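Local coordinates for protein gamma-resorcylate decarboxylase (Polaromonas, PDB 4QRO) that probably catalyses the manganese-dependent decarboxylation of gamma-resorcylate (2,6-dihydroxybenzoate) to resorcinol as a member of the amidohydrolase family, at residues 62-67 / 98-103; 130-135 / 167-172; 139-144 / 194-199. All blocks are in the same frame, centred on the assembly; numbering follows the deposited sequence.

Contact 1: residues 62-67 / 98-103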
loop_
_atom_site.group_PDB
_atom_site.type_symbol
_atom_site.label_atom_id
_atom_site.label_comp_id
_atom_site.label_asym_id
_atom_site.label_seq_id
_atom_site.Cartn_x
_atom_site.Cartn_y
_atom_site.Cartn_z
ATOM N N PRO A 62 5.171 -16.590 11.227
ATOM C CA PRO A 62 3.983 -17.146 10.546
ATOM C C PRO A 62 3.404 -18.354 11.275
ATOM O O PRO A 62 2.254 -18.754 11.021
ATOM C CB PRO A 62 4.511 -17.539 9.164
ATOM C CG PRO A 62 5.996 -17.596 9.274
ATOM C CD PRO A 62 6.426 -16.871 10.505
ATOM N N ALA A 63 4.209 -18.965 12.141
ATOM C CA ALA A 63 3.777 -20.133 12.942
ATOM C C ALA A 63 3.071 -21.199 12.092
ATOM O O ALA A 63 3.693 -21.794 11.199
ATOM C CB ALA A 63 2.926 -19.684 14.130
ATOM N N VAL A 64 1.776 -21.410 12.299
ATOM C CA VAL A 64 1.081 -22.535 11.665
ATOM C C VAL A 64 1.022 -22.394 10.150
ATOM O O VAL A 64 1.041 -23.392 9.436
ATOM C CB VAL A 64 -0.320 -22.755 12.281
ATOM C CG1 VAL A 64 -1.085 -23.855 11.565
ATOM C CG2 VAL A 64 -0.179 -23.092 13.764
ATOM N N GLN A 65 1.023 -21.160 9.656
ATOM C CA GLN A 65 0.938 -20.913 8.220
ATOM C C GLN A 65 2.175 -21.319 7.414
ATOM O O GLN A 65 2.132 -21.344 6.154
ATOM C CB GLN A 65 0.627 -19.447 7.966
ATOM C CG GLN A 65 -0.845 -19.114 8.158
ATOM C CD GLN A 65 -1.332 -19.243 9.580
ATOM O OE1 GLN A 65 -0.977 -18.443 10.414
ATOM N NE2 GLN A 65 -2.181 -20.255 9.859
ATOM N N ALA A 66 3.275 -21.586 8.127
ATOM C CA ALA A 66 4.526 -21.990 7.504
ATOM C C ALA A 66 4.779 -23.507 7.698
ATOM O O ALA A 66 5.805 -24.008 7.308
ATOM C CB ALA A 66 5.688 -21.172 8.067
ATOM N N ILE A 67 3.840 -24.237 8.277
ATOM C CA ILE A 67 4.032 -25.671 8.469
ATOM C C ILE A 67 3.407 -26.430 7.282
ATOM O O ILE A 67 2.189 -26.596 7.181
ATOM C CB ILE A 67 3.470 -26.113 9.815
ATOM C CG1 ILE A 67 4.205 -25.369 10.960
ATOM C CG2 ILE A 67 3.568 -27.643 9.941
ATOM C CD1 ILE A 67 3.544 -25.593 12.307
ATOM N N PHE A 98 -7.594 -15.882 20.549
ATOM C CA PHE A 98 -7.849 -16.182 19.136
ATOM C C PHE A 98 -7.228 -17.562 18.783
ATOM O O PHE A 98 -6.116 -17.899 19.217
ATOM C CB PHE A 98 -7.192 -15.167 18.189
ATOM C CG PHE A 98 -7.892 -13.819 18.091
ATOM C CD1 PHE A 98 -9.267 -13.713 17.989
ATOM C CD2 PHE A 98 -7.136 -12.655 18.023
ATOM C CE1 PHE A 98 -9.879 -12.473 17.877
ATOM C CE2 PHE A 98 -7.736 -11.412 17.906
ATOM C CZ PHE A 98 -9.113 -11.323 17.833
ATOM N N ALA A 99 -7.943 -18.315 17.962
ATOM C CA ALA A 99 -7.497 -19.588 17.439
ATOM C C ALA A 99 -6.375 -19.453 16.433
ATOM O O ALA A 99 -6.460 -18.628 15.505
ATOM C CB ALA A 99 -8.676 -20.283 16.760
ATOM N N ALA A 100 -5.361 -20.300 16.596
ATOM C CA ALA A 100 -4.462 -20.683 15.521
ATOM C C ALA A 100 -5.108 -21.802 14.688
ATOM O O ALA A 100 -5.683 -22.772 15.232
ATOM C CB ALA A 100 -3.120 -21.133 16.111
ATOM N N LEU A 101 -5.046 -21.676 13.366
ATOM C CA LEU A 101 -5.729 -22.622 12.480
ATOM C C LEU A 101 -4.848 -23.206 11.370
ATOM O O LEU A 101 -4.042 -22.495 10.748
ATOM C CB LEU A 101 -6.950 -21.987 11.824
ATOM C CG LEU A 101 -8.039 -21.437 12.717
ATOM C CD1 LEU A 101 -9.026 -20.683 11.834
ATOM C CD2 LEU A 101 -8.723 -22.554 13.518
ATOM N N PRO A 102 -5.008 -24.515 11.107
ATOM C CA PRO A 102 -4.247 -25.148 10.056
ATOM C C PRO A 102 -4.962 -24.953 8.739
ATOM O O PRO A 102 -5.651 -25.850 8.269
ATOM C CB PRO A 102 -4.241 -26.628 10.488
ATOM C CG PRO A 102 -5.556 -26.808 11.174
ATOM C CD PRO A 102 -5.784 -25.506 11.894
ATOM N N MET A 103 -4.797 -23.764 8.154
ATOM C CA MET A 103 -5.540 -23.382 6.960
ATOM C C MET A 103 -5.085 -24.150 5.716
ATOM O O MET A 103 -5.717 -24.080 4.661
ATOM C CB MET A 103 -5.431 -21.881 6.745
ATOM C CG MET A 103 -6.054 -21.071 7.871
ATOM S SD MET A 103 -7.843 -21.129 7.976
ATOM C CE MET A 103 -8.331 -20.447 6.386
HETATM O O HOH W 1 -2.226 -22.433 7.938
HETATM O O HOH W 2 -3.438 -19.415 12.712
#

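Contact 2: residues 130-135 / 167-172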
loop_
_atom_site.group_PDB
_atom_site.type_symbol
_atom_site.label_atom_id
_atom_site.label_comp_id
_atom_site.label_asym_id
_atom_site.label_seq_id
_atom_site.Cartn_x
_atom_site.Cartn_y
_atom_site.Cartn_z
ATOM N N PHE A 130 -1.253 -16.071 3.825
ATOM C CA PHE A 130 -1.338 -17.323 3.081
ATOM C C PHE A 130 -0.687 -18.496 3.791
ATOM O O PHE A 130 0.212 -18.334 4.638
ATOM C CB PHE A 130 -0.686 -17.173 1.697
ATOM C CG PHE A 130 0.791 -16.880 1.746
ATOM C CD1 PHE A 130 1.718 -17.908 1.852
ATOM C CD2 PHE A 130 1.258 -15.574 1.652
ATOM C CE1 PHE A 130 3.077 -17.639 1.910
ATOM C CE2 PHE A 130 2.613 -15.300 1.705
ATOM C CZ PHE A 130 3.528 -16.328 1.835
ATOM N N SER A 131 -1.103 -19.695 3.390
ATOM C CA SER A 131 -0.504 -20.923 3.902
ATOM C C SER A 131 0.399 -21.615 2.879
ATOM O O SER A 131 0.183 -21.551 1.653
ATOM C CB SER A 131 -1.600 -21.892 4.339
ATOM O OG SER A 131 -2.298 -21.376 5.426
ATOM N N GLN A 132 1.406 -22.276 3.416
ATOM C CA GLN A 132 2.268 -23.173 2.669
ATOM C C GLN A 132 1.747 -24.582 2.927
ATOM O O GLN A 132 1.520 -24.947 4.071
ATOM C CB GLN A 132 3.710 -23.040 3.148
ATOM C CG GLN A 132 4.374 -21.704 2.800
ATOM C CD GLN A 132 5.722 -21.527 3.477
ATOM O OE1 GLN A 132 5.796 -21.083 4.601
ATOM N NE2 GLN A 132 6.798 -21.892 2.786
ATOM N N ASP A 133 1.541 -25.351 1.864
ATOM C CA ASP A 133 1.137 -26.755 1.967
ATOM C C ASP A 133 1.955 -27.479 0.925
ATOM O O ASP A 133 1.976 -27.076 -0.251
ATOM C CB ASP A 133 -0.370 -26.928 1.704
ATOM C CG ASP A 133 -0.871 -28.384 1.922
ATOM O OD1 ASP A 133 -0.208 -29.406 1.574
ATOM O OD2 ASP A 133 -1.986 -28.507 2.442
ATOM N N ASN A 134 2.677 -28.510 1.369
ATOM C CA ASN A 134 3.483 -29.350 0.461
ATOM C C ASN A 134 2.713 -29.886 -0.732
ATOM O O ASN A 134 3.294 -30.104 -1.784
ATOM C CB ASN A 134 4.142 -30.532 1.239
ATOM C CG ASN A 134 5.341 -30.097 2.057
ATOM O OD1 ASN A 134 6.087 -29.202 1.655
ATOM N ND2 ASN A 134 5.535 -30.719 3.209
ATOM N N ARG A 135 1.400 -30.097 -0.572
ATOM C CA ARG A 135 0.552 -30.592 -1.662
ATOM C C ARG A 135 0.281 -29.576 -2.770
ATOM O O ARG A 135 -0.182 -29.943 -3.839
ATOM C CB ARG A 135 -0.789 -31.055 -1.114
ATOM C CG ARG A 135 -0.685 -32.238 -0.136
ATOM C CD ARG A 135 -2.031 -32.522 0.505
ATOM N NE ARG A 135 -2.514 -31.354 1.249
ATOM C CZ ARG A 135 -3.694 -31.266 1.864
ATOM N NH1 ARG A 135 -4.550 -32.276 1.855
ATOM N NH2 ARG A 135 -4.018 -30.157 2.512
ATOM N N ASN A 167 5.406 -12.396 5.588
ATOM C CA ASN A 167 6.195 -12.007 4.414
ATOM C C ASN A 167 5.879 -12.844 3.188
ATOM O O ASN A 167 5.529 -14.013 3.309
ATOM C CB ASN A 167 7.708 -12.103 4.710
ATOM C CG ASN A 167 8.282 -10.807 5.266
ATOM O OD1 ASN A 167 7.952 -9.717 4.805
ATOM N ND2 ASN A 167 9.151 -10.924 6.262
ATOM N N PRO A 168 6.022 -12.253 1.983
ATOM C CA PRO A 168 5.878 -13.066 0.792
ATOM C C PRO A 168 6.994 -14.115 0.696
ATOM O O PRO A 168 8.088 -13.905 1.238
ATOM C CB PRO A 168 6.017 -12.043 -0.365
ATOM C CG PRO A 168 6.817 -10.936 0.215
ATOM C CD PRO A 168 6.424 -10.860 1.665
ATOM N N LEU A 169 6.722 -15.225 0.017
ATOM C CA LEU A 169 7.773 -16.197 -0.292
ATOM C C LEU A 169 8.835 -15.486 -1.155
ATOM O O LEU A 169 8.480 -14.572 -1.901
ATOM C CB LEU A 169 7.187 -17.380 -1.049
ATOM C CG LEU A 169 6.146 -18.234 -0.285
ATOM C CD1 LEU A 169 5.675 -19.396 -1.130
ATOM C CD2 LEU A 169 6.701 -18.727 1.042
ATOM N N PRO A 170 10.123 -15.893 -1.057
ATOM C CA PRO A 170 11.223 -15.228 -1.794
ATOM C C PRO A 170 11.014 -15.107 -3.311
ATOM O O PRO A 170 11.343 -14.070 -3.892
ATOM C CB PRO A 170 12.430 -16.110 -1.472
ATOM C CG PRO A 170 12.150 -16.595 -0.081
ATOM C CD PRO A 170 10.654 -16.829 -0.038
ATOM N N SER A 171 10.438 -16.130 -3.943
ATOM C CA SER A 171 10.138 -16.068 -5.386
ATOM C C SER A 171 9.056 -15.040 -5.760
ATOM O O SER A 171 8.967 -14.582 -6.925
ATOM C CB SER A 171 9.757 -17.456 -5.931
ATOM O OG SER A 171 8.628 -17.985 -5.273
ATOM N N ASP A 172 8.269 -14.654 -4.757
ATOM C CA ASP A 172 7.309 -13.571 -4.856
ATOM C C ASP A 172 7.802 -12.262 -4.223
ATOM O O ASP A 172 7.005 -11.334 -4.004
ATOM C CB ASP A 172 6.001 -14.041 -4.198
ATOM C CG ASP A 172 5.407 -15.280 -4.894
ATOM O OD1 ASP A 172 5.460 -15.353 -6.141
ATOM O OD2 ASP A 172 4.855 -16.149 -4.197
#

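Contact 3: residues 139-144 / 194-199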
loop_
_atom_site.group_PDB
_atom_site.type_symbol
_atom_site.label_atom_id
_atom_site.label_comp_id
_atom_site.label_asym_id
_atom_site.label_seq_id
_atom_site.Cartn_x
_atom_site.Cartn_y
_atom_site.Cartn_z
ATOM N N PRO A 139 1.268 -20.942 -3.127
ATOM C CA PRO A 139 0.694 -20.496 -1.854
ATOM C C PRO A 139 -0.850 -20.435 -1.846
ATOM O O PRO A 139 -1.516 -20.114 -2.848
ATOM C CB PRO A 139 1.317 -19.104 -1.641
ATOM C CG PRO A 139 1.806 -18.661 -2.978
ATOM C CD PRO A 139 2.136 -19.910 -3.749
ATOM N N LEU A 140 -1.403 -20.732 -0.679
ATOM C CA LEU A 140 -2.805 -20.874 -0.511
ATOM C C LEU A 140 -3.396 -19.580 0.066
ATOM O O LEU A 140 -3.052 -19.177 1.177
ATOM C CB LEU A 140 -3.038 -22.050 0.418
ATOM C CG LEU A 140 -2.599 -23.414 -0.138
ATOM C CD1 LEU A 140 -2.775 -24.427 0.976
ATOM C CD2 LEU A 140 -3.424 -23.862 -1.343
ATOM N N TYR A 141 -4.225 -18.926 -0.737
ATOM C CA TYR A 141 -4.998 -17.775 -0.334
ATOM C C TYR A 141 -6.449 -18.169 -0.118
ATOM O O TYR A 141 -7.007 -18.988 -0.833
ATOM C CB TYR A 141 -4.895 -16.678 -1.406
ATOM C CG TYR A 141 -3.517 -16.064 -1.470
ATOM C CD1 TYR A 141 -2.488 -16.648 -2.222
ATOM C CD2 TYR A 141 -3.227 -14.916 -0.742
ATOM C CE1 TYR A 141 -1.207 -16.083 -2.239
ATOM C CE2 TYR A 141 -1.964 -14.359 -0.745
ATOM C CZ TYR A 141 -0.962 -14.932 -1.499
ATOM O OH TYR A 141 0.281 -14.330 -1.500
ATOM N N TYR A 142 -7.118 -17.444 0.769
ATOM C CA TYR A 142 -8.409 -17.905 1.312
ATOM C C TYR A 142 -9.628 -17.428 0.504
ATOM O O TYR A 142 -10.744 -17.678 0.895
ATOM C CB TYR A 142 -8.486 -17.604 2.817
ATOM C CG TYR A 142 -7.203 -18.009 3.520
ATOM C CD1 TYR A 142 -6.630 -19.264 3.293
ATOM C CD2 TYR A 142 -6.554 -17.147 4.409
ATOM C CE1 TYR A 142 -5.448 -19.647 3.914
ATOM C CE2 TYR A 142 -5.366 -17.519 5.034
ATOM C CZ TYR A 142 -4.815 -18.782 4.783
ATOM O OH TYR A 142 -3.633 -19.171 5.387
ATOM N N ASP A 143 -9.390 -16.788 -0.646
ATOM C CA ASP A 143 -10.425 -16.576 -1.649
ATOM C C ASP A 143 -10.664 -17.820 -2.484
ATOM O O ASP A 143 -11.727 -17.940 -3.084
ATOM C CB ASP A 143 -10.074 -15.423 -2.597
ATOM C CG ASP A 143 -8.744 -15.640 -3.293
ATOM O OD1 ASP A 143 -7.718 -15.641 -2.597
ATOM O OD2 ASP A 143 -8.723 -15.808 -4.526
ATOM N N MET A 144 -9.685 -18.726 -2.538
ATOM C CA MET A 144 -9.771 -19.917 -3.414
ATOM C C MET A 144 -10.985 -20.763 -3.011
ATOM O O MET A 144 -11.334 -20.819 -1.838
ATOM C CB MET A 144 -8.483 -20.749 -3.366
ATOM C CG MET A 144 -7.228 -20.036 -3.874
ATOM S SD MET A 144 -5.703 -20.891 -3.329
ATOM C CE MET A 144 -4.439 -20.127 -4.341
ATOM N N ALA A 194 -2.817 -6.389 2.436
ATOM C CA ALA A 194 -3.757 -5.604 1.648
ATOM C C ALA A 194 -4.228 -6.384 0.429
ATOM O O ALA A 194 -5.412 -6.406 0.139
ATOM C CB ALA A 194 -3.127 -4.274 1.226
ATOM N N VAL A 195 -3.306 -7.031 -0.292
ATOM C CA VAL A 195 -3.699 -7.777 -1.490
ATOM C C VAL A 195 -4.522 -9.023 -1.156
ATOM O O VAL A 195 -5.522 -9.296 -1.814
ATOM C CB VAL A 195 -2.487 -8.108 -2.372
ATOM C CG1 VAL A 195 -2.891 -9.031 -3.507
ATOM C CG2 VAL A 195 -1.929 -6.801 -2.940
ATOM N N HIS A 196 -4.151 -9.731 -0.094
ATOM C CA HIS A 196 -4.947 -10.872 0.340
ATOM C C HIS A 196 -6.387 -10.430 0.672
ATOM O O HIS A 196 -7.373 -11.078 0.248
ATOM C CB HIS A 196 -4.270 -11.525 1.519
ATOM C CG HIS A 196 -4.692 -12.941 1.766
ATOM N ND1 HIS A 196 -3.852 -13.859 2.370
ATOM C CD2 HIS A 196 -5.833 -13.608 1.467
ATOM C CE1 HIS A 196 -4.471 -15.027 2.445
ATOM N NE2 HIS A 196 -5.675 -14.895 1.913
ATOM N N ALA A 197 -6.518 -9.318 1.401
ATOM C CA ALA A 197 -7.852 -8.809 1.793
ATOM C C ALA A 197 -8.655 -8.431 0.552
ATOM O O ALA A 197 -9.841 -8.735 0.457
ATOM C CB ALA A 197 -7.720 -7.629 2.727
ATOM N N LEU A 198 -7.999 -7.781 -0.409
ATOM C CA LEU A 198 -8.659 -7.437 -1.672
ATOM C C LEU A 198 -9.064 -8.644 -2.498
ATOM O O LEU A 198 -10.110 -8.625 -3.136
ATOM C CB LEU A 198 -7.777 -6.506 -2.506
ATOM C CG LEU A 198 -7.623 -5.071 -1.994
ATOM C CD1 LEU A 198 -6.528 -4.315 -2.748
ATOM C CD2 LEU A 198 -8.956 -4.321 -2.068
ATOM N N ARG A 199 -8.238 -9.686 -2.508
ATOM C CA ARG A 199 -8.613 -10.960 -3.115
ATOM C C ARG A 199 -9.911 -11.503 -2.500
ATOM O O ARG A 199 -10.812 -11.905 -3.238
ATOM C CB ARG A 199 -7.485 -11.990 -3.028
ATOM C CG ARG A 199 -6.277 -11.665 -3.895
ATOM C CD ARG A 199 -5.145 -12.681 -3.728
ATOM N NE ARG A 199 -5.578 -14.074 -3.931
ATOM C CZ ARG A 199 -4.979 -14.954 -4.741
ATOM N NH1 ARG A 199 -3.882 -14.627 -5.447
ATOM N NH2 ARG A 199 -5.466 -16.188 -4.839
#

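Contact 1: residues 62-67 / 98-103
Val64 and Gln65 face the 98-103 segment where two neighbouring loops meet, one following strand 52-59 and the other strand 95-97; in the alpha/beta-barrel architecture of the amidohydrolase family, such loops emerge at the C-terminal ends of parallel strands. Apolar contact falls to the two branches of Val64. Val64 CG1, anti to the backbone N (chi1 176°), is carried to the backbone at the start of the Pro102 turn, 3.4 Å from Leu101 O, and also touches Pro102 CA. On the other branch, Val64 CG2 meets Ala100 CB at 4.2 Å. Leu101 presents its backbone to the contact; its CB is directed away, and the side chain packs on Ala125 and Leu113.

Polar contact runs largely through water. The chain of Gln65 bends at chi2 (67°) and brings its amide to the second loop, where Gln65 NE2 comes within 3.0 Å of Leu101 O. Gln65 OE1 accepts a hydrogen bond from the backbone N of Asn128, which limits rotation of the amide; with OE1 engaged in this way, NE2 is turned to the second loop, where it donates to two waters. One of these also accepts from Leu101 N, and the other from Met103 N. Between those two backbone nitrogens lies an inverse gamma turn centred on Pro102, closed by a weak hydrogen bond of 3.0 Å from Met103 N to Leu101 O.

Contact 2: residues 130-135 / 167-172
Phe130 and Pro168 stand with their CA atoms 8.7 Å apart, and Gln132 and Leu169 are spaced similarly, too wide for backbone pairing; no hydrogen bond passes between the segments, and the interval is bridged by side chains of 130-135 that reach the backbone and the leucine of the other loop. The phenyl group of Phe130 does most of this. Its CG sits between the backbone N and the carbonyl carbon (chi1 63°), which sends the ring out to the other loop. There Phe130 CZ lies 3.4 Å from Asn167 O, Pro168 CA abuts the ring edge near its plane, and Phe130 CE1 meets Leu169 CG obliquely at 3.8 Å. The two loops follow the adjacent parallel strands 125-128 and 161-164 of the barrel, and Glu192 on helix 188-202 packs against both Phe130 and Pro168.

Leu169 also touches the amide end of Gln132, with Leu169 CD2 3.6 Å from Gln132 NE2 and close to CD as well, while Gln132 OE1 accepts from Arg166 NH2, a bond that helps fix the amide beside Leu169. Farther along, an Asx turn at Asp133, with a salt bridge to Arg135, braces the 130-135 loop.

Contact 3: residues 139-144 / 194-199
Tyr141 and Asp143, in the loop 139-144, lie alongside helix 188-202, with the CA of Tyr141 6.9 Å from that of His196 and the CA of Asp143 6.1 Å from that of Arg199. Tyr142 N donates an almost straight bond (170°) to His196 NE2, 3.1 Å away. Tyr141 meets the same imidazole in a T-shaped pair, its CD2 3.3 Å above the centre of the histidine ring, while the ring of Tyr142 adjoins it obliquely. Bent at chi3 (53°), Arg199 lays its guanidinium nearly flat on Tyr141, planes 24° apart, in an off-centre cation-pi stack. From the guanidinium edge, Arg199 NE and NH2 both donate to Asp143 OD1, NE at 3.0 Å from above the carboxylate plane and NH2 to the syn lone pair. Asp143 OD2 accepts from His179 of the second subunit, and Arg199 NH1 donates to Ile175 O of that subunit. A leucine in place of Arg199 would probably deprive the buried Asp143 of its positive mate and Tyr141 of the flat group on its face. The arrangement thus joins a salt bridge and an aromatic cluster at the dimer interface, where a loop of the barrel packs on one of its helices.

From the N terminus, contact 1 comes first: it closes a loop holding helix 70-90 and strand 95-97, and is complete before the others open. Contacts 2 and 3 cross, since 130-135 and 139-144 precede 167-172 and 194-199 in turn; helix 148-157 and strand 161-164 fall within both closures. Probable hydrogen bonds join the sites: Gln65 O to Gln132 N, 3.0 Å apart, links contacts 1 and 2, while Ser131 and Tyr142, through their hydroxyls, link 2 and 3. Met103 of contact 1 also packs against the Tyr142 hydroxyl. Together they tie loops following strands 52-59, 95-97, 125-128 and 161-164 to helix 188-202, with contacts 2 and 3 touching the second subunit.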